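Local coordinates for protein putative esterase/lipase/thioesterase (PDB 2PBL) that probably hydrolyses ester or thioester bonds as a putative esterase, lipase or thioesterase of the alpha/beta-hydrolase fold, at residues Phe31-Leu43 with Arg50-Pro62. Numbering follows the deposited sequence.
Sequences FRNSLQDRARLNL and RHKFDLFLPEGTP
The side chain of R38 runs along the carbonyls of L57 and P58 and ends against E59 CG, just beyond the paired ends of strands 39-44 and 52-56. CB lies 3.5 Å from L57 O, CG stays near it (3.9 Å), and CD is 3.5 Å from both L57 O and P58 O. A bend at chi3 (-64°) turns the guanidinium so that NH1 donates to a lone pair of L57 O at 2.7 Å, while NE, CZ and NH2 pack on E59 CG. E59 CG sits over the centre of one face and L35 CG, farther off, toward the rim of the other. R38 O also accepts from L57 N; an alanine here would probably cost L57 O its guanidinium donor and leave E59 CG without its flat partner.

R40 and L55 form a hydrogen-bonded pair, and A39 and F56 a non-hydrogen-bonded one. Further on, N42 and L43 both face F53 in a G1 beta bulge. L43 N bonds F53 O, whereas N42 N is diverted to D54 OD1 (2.8 Å, 169° at the hydrogen), which also takes a salt bridge from K79. L43 CB sits over the F53 ring in a CH-pi contact.

On the sheet face of A39, the edge of F31 meets the face of F56 in a T-shaped stack (planes at 77°), with CE2 above the ring centre. Helix 20-35 packs on this face alongside helix 87-91, whose L90 touches both rings. F53 and L55 face helix 109-126, and strand 52-56 joins the outermost strand 39-44 to strand 94-99 of the alpha/beta-hydrolase sheet.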
# COMPACT_ATOMS: atom_id res chain seq x y z
N PHE A 31 -5.50 14.55 12.16
CA PHE A 31 -4.53 15.02 11.18
C PHE A 31 -5.23 15.80 10.08
O PHE A 31 -4.77 16.85 9.71
CB PHE A 31 -3.72 13.85 10.59
CG PHE A 31 -2.94 14.23 9.34
CD1 PHE A 31 -1.69 14.83 9.43
CD2 PHE A 31 -3.50 14.03 8.07
CE1 PHE A 31 -1.00 15.21 8.29
CE2 PHE A 31 -2.82 14.38 6.93
CZ PHE A 31 -1.57 14.97 7.03
N ARG A 32 -6.31 15.28 9.52
CA ARG A 32 -6.97 15.99 8.43
C ARG A 32 -7.40 17.37 8.89
O ARG A 32 -7.15 18.36 8.22
CB ARG A 32 -8.18 15.22 7.90
CG ARG A 32 -7.85 13.98 7.09
CD ARG A 32 -9.05 13.36 6.43
NE ARG A 32 -10.02 12.84 7.40
CZ ARG A 32 -9.99 11.63 7.96
NH1 ARG A 32 -9.02 10.77 7.72
NH2 ARG A 32 -10.95 11.28 8.79
N ASN A 33 -8.05 17.40 10.05
CA ASN A 33 -8.52 18.65 10.63
C ASN A 33 -7.39 19.63 10.86
O ASN A 33 -7.59 20.82 10.68
CB ASN A 33 -9.26 18.40 11.93
CG ASN A 33 -10.58 17.70 11.72
OD1 ASN A 33 -11.16 17.73 10.62
ND2 ASN A 33 -11.07 17.05 12.77
N SER A 34 -6.21 19.14 11.22
CA SER A 34 -5.04 19.99 11.46
C SER A 34 -4.48 20.66 10.22
O SER A 34 -3.87 21.74 10.29
CB SER A 34 -3.92 19.15 12.08
OG SER A 34 -3.42 18.18 11.16
N LEU A 35 -4.73 20.05 9.08
CA LEU A 35 -4.10 20.50 7.85
C LEU A 35 -4.87 21.60 7.14
O LEU A 35 -4.33 22.27 6.24
CB LEU A 35 -3.91 19.32 6.91
CG LEU A 35 -2.55 19.27 6.28
CD1 LEU A 35 -1.48 18.95 7.35
CD2 LEU A 35 -2.61 18.20 5.22
N GLN A 36 -6.13 21.78 7.50
CA GLN A 36 -6.93 22.83 6.90
C GLN A 36 -6.96 22.69 5.38
O GLN A 36 -7.13 21.59 4.90
CB GLN A 36 -6.46 24.23 7.39
CG GLN A 36 -6.42 24.41 8.91
CD GLN A 36 -7.77 24.10 9.58
OE1 GLN A 36 -8.83 24.40 9.03
NE2 GLN A 36 -7.72 23.51 10.77
N ASP A 37 -6.74 23.76 4.61
CA ASP A 37 -6.88 23.66 3.14
C ASP A 37 -5.73 22.99 2.40
O ASP A 37 -5.81 22.85 1.18
CB ASP A 37 -7.23 25.01 2.46
N ARG A 38 -4.68 22.57 3.12
CA ARG A 38 -3.63 21.73 2.53
C ARG A 38 -4.08 20.28 2.41
O ARG A 38 -3.37 19.45 1.86
CB ARG A 38 -2.32 21.85 3.27
CG ARG A 38 -1.67 23.21 2.96
CD ARG A 38 -0.21 23.31 3.34
NE ARG A 38 0.04 23.20 4.80
CZ ARG A 38 0.64 22.20 5.43
NH1 ARG A 38 1.06 21.12 4.80
NH2 ARG A 38 0.78 22.26 6.74
N ALA A 39 -5.24 19.97 2.97
CA ALA A 39 -5.87 18.67 2.80
C ALA A 39 -6.93 18.80 1.71
O ALA A 39 -7.96 19.45 1.91
CB ALA A 39 -6.51 18.23 4.09
N ARG A 40 -6.65 18.24 0.54
CA ARG A 40 -7.62 18.17 -0.57
C ARG A 40 -8.33 16.79 -0.53
O ARG A 40 -7.86 15.80 -1.09
CB ARG A 40 -6.91 18.38 -1.89
CG ARG A 40 -6.29 19.75 -2.05
CD ARG A 40 -5.57 19.89 -3.43
NE ARG A 40 -6.45 19.64 -4.58
CZ ARG A 40 -6.05 19.55 -5.85
NH1 ARG A 40 -4.76 19.69 -6.16
NH2 ARG A 40 -6.94 19.33 -6.80
N LEU A 41 -9.46 16.72 0.15
CA LEU A 41 -10.09 15.43 0.39
C LEU A 41 -11.01 14.97 -0.73
O LEU A 41 -11.55 15.79 -1.47
CB LEU A 41 -10.88 15.48 1.69
CG LEU A 41 -10.10 15.91 2.94
CD1 LEU A 41 -11.02 15.92 4.13
CD2 LEU A 41 -8.93 15.01 3.20
N ASN A 42 -11.19 13.66 -0.86
CA ASN A 42 -12.16 13.13 -1.80
C ASN A 42 -12.10 13.60 -3.24
O ASN A 42 -13.12 13.86 -3.90
CB ASN A 42 -13.57 13.32 -1.21
CG ASN A 42 -13.73 12.54 0.04
OD1 ASN A 42 -13.64 11.30 0.02
ND2 ASN A 42 -13.90 13.23 1.16
N LEU A 43 -10.88 13.69 -3.75
CA LEU A 43 -10.69 13.98 -5.14
C LEU A 43 -11.06 12.70 -5.89
O LEU A 43 -10.77 11.62 -5.42
CB LEU A 43 -9.26 14.38 -5.40
CG LEU A 43 -8.73 15.67 -4.77
CD1 LEU A 43 -7.30 15.96 -5.26
CD2 LEU A 43 -9.65 16.87 -5.05
N ARG A 50 -16.32 4.86 -4.26
CA ARG A 50 -15.01 4.61 -3.60
C ARG A 50 -13.82 4.89 -4.54
O ARG A 50 -12.66 4.56 -4.21
CB ARG A 50 -14.94 3.20 -3.00
CG ARG A 50 -15.91 2.97 -1.88
CD ARG A 50 -15.96 1.54 -1.45
NE ARG A 50 -14.68 1.07 -0.92
CZ ARG A 50 -14.35 1.07 0.37
NH1 ARG A 50 -15.19 1.48 1.31
NH2 ARG A 50 -13.14 0.66 0.72
N HIS A 51 -14.09 5.51 -5.69
CA HIS A 51 -13.00 5.95 -6.58
C HIS A 51 -12.50 7.36 -6.24
O HIS A 51 -12.45 8.25 -7.08
CB HIS A 51 -13.38 5.84 -8.06
CG HIS A 51 -13.76 4.46 -8.47
ND1 HIS A 51 -14.60 4.20 -9.52
CD2 HIS A 51 -13.46 3.26 -7.93
CE1 HIS A 51 -14.78 2.90 -9.63
NE2 HIS A 51 -14.10 2.30 -8.68
N LYS A 52 -12.01 7.50 -5.01
CA LYS A 52 -11.59 8.76 -4.49
C LYS A 52 -10.23 8.64 -3.85
O LYS A 52 -9.87 7.54 -3.44
CB LYS A 52 -12.52 9.16 -3.35
CG LYS A 52 -14.00 9.14 -3.62
CD LYS A 52 -14.44 10.30 -4.42
CE LYS A 52 -15.97 10.25 -4.55
NZ LYS A 52 -16.51 11.21 -5.52
N PHE A 53 -9.52 9.76 -3.78
CA PHE A 53 -8.27 9.87 -3.06
C PHE A 53 -8.16 11.20 -2.35
O PHE A 53 -8.79 12.19 -2.74
CB PHE A 53 -7.03 9.65 -3.94
CG PHE A 53 -6.78 10.72 -4.98
CD1 PHE A 53 -7.48 10.73 -6.19
CD2 PHE A 53 -5.78 11.65 -4.80
CE1 PHE A 53 -7.24 11.72 -7.14
CE2 PHE A 53 -5.51 12.63 -5.77
CZ PHE A 53 -6.24 12.64 -6.95
N ASP A 54 -7.39 11.18 -1.27
CA ASP A 54 -7.08 12.35 -0.51
C ASP A 54 -5.66 12.78 -0.96
O ASP A 54 -4.79 11.95 -1.24
CB ASP A 54 -7.14 12.10 0.98
CG ASP A 54 -8.58 11.88 1.51
OD1 ASP A 54 -9.59 12.20 0.86
OD2 ASP A 54 -8.67 11.35 2.63
N LEU A 55 -5.49 14.08 -1.08
CA LEU A 55 -4.23 14.68 -1.45
C LEU A 55 -3.83 15.71 -0.39
O LEU A 55 -4.52 16.72 -0.17
CB LEU A 55 -4.30 15.31 -2.82
CG LEU A 55 -3.02 15.87 -3.40
CD1 LEU A 55 -1.92 14.79 -3.55
CD2 LEU A 55 -3.34 16.46 -4.77
N PHE A 56 -2.73 15.40 0.28
CA PHE A 56 -2.17 16.23 1.32
C PHE A 56 -0.95 16.96 0.76
O PHE A 56 0.02 16.35 0.32
CB PHE A 56 -1.82 15.42 2.57
CG PHE A 56 -2.99 14.62 3.08
CD1 PHE A 56 -4.10 15.27 3.60
CD2 PHE A 56 -3.03 13.24 2.95
CE1 PHE A 56 -5.20 14.56 3.99
CE2 PHE A 56 -4.15 12.53 3.34
CZ PHE A 56 -5.21 13.19 3.87
N LEU A 57 -1.00 18.29 0.85
CA LEU A 57 0.03 19.15 0.28
C LEU A 57 0.95 19.65 1.36
O LEU A 57 0.46 19.97 2.46
CB LEU A 57 -0.61 20.37 -0.36
CG LEU A 57 -1.64 20.03 -1.43
CD1 LEU A 57 -2.37 21.24 -1.89
CD2 LEU A 57 -1.01 19.32 -2.61
N PRO A 58 2.27 19.74 1.05
CA PRO A 58 3.24 20.29 1.97
C PRO A 58 3.11 21.79 1.92
O PRO A 58 2.36 22.33 1.11
CB PRO A 58 4.60 19.86 1.38
CG PRO A 58 4.37 19.81 -0.06
CD PRO A 58 2.92 19.40 -0.24
N GLU A 59 3.85 22.48 2.77
CA GLU A 59 3.77 23.93 2.77
C GLU A 59 4.39 24.58 1.55
O GLU A 59 3.83 25.52 1.01
CB GLU A 59 4.37 24.51 4.03
CG GLU A 59 3.48 24.35 5.22
CD GLU A 59 3.97 25.20 6.36
OE1 GLU A 59 4.90 24.79 7.06
OE2 GLU A 59 3.40 26.28 6.52
N GLY A 60 5.56 24.14 1.11
CA GLY A 60 6.14 24.76 -0.09
C GLY A 60 5.75 24.03 -1.37
O GLY A 60 4.80 23.25 -1.40
N THR A 61 6.48 24.31 -2.44
CA THR A 61 6.34 23.58 -3.70
C THR A 61 6.72 22.10 -3.47
O THR A 61 7.77 21.81 -2.93
CB THR A 61 7.26 24.14 -4.75
OG1 THR A 61 6.85 25.49 -5.04
CG2 THR A 61 7.20 23.31 -6.03
N PRO A 62 5.82 21.19 -3.78
CA PRO A 62 6.15 19.80 -3.52
C PRO A 62 7.39 19.32 -4.27
O PRO A 62 7.59 19.69 -5.44
CB PRO A 62 4.88 19.06 -3.99
CG PRO A 62 3.82 20.06 -3.94
CD PRO A 62 4.45 21.34 -4.30
O HOH W 1 -14.84 13.50 -5.90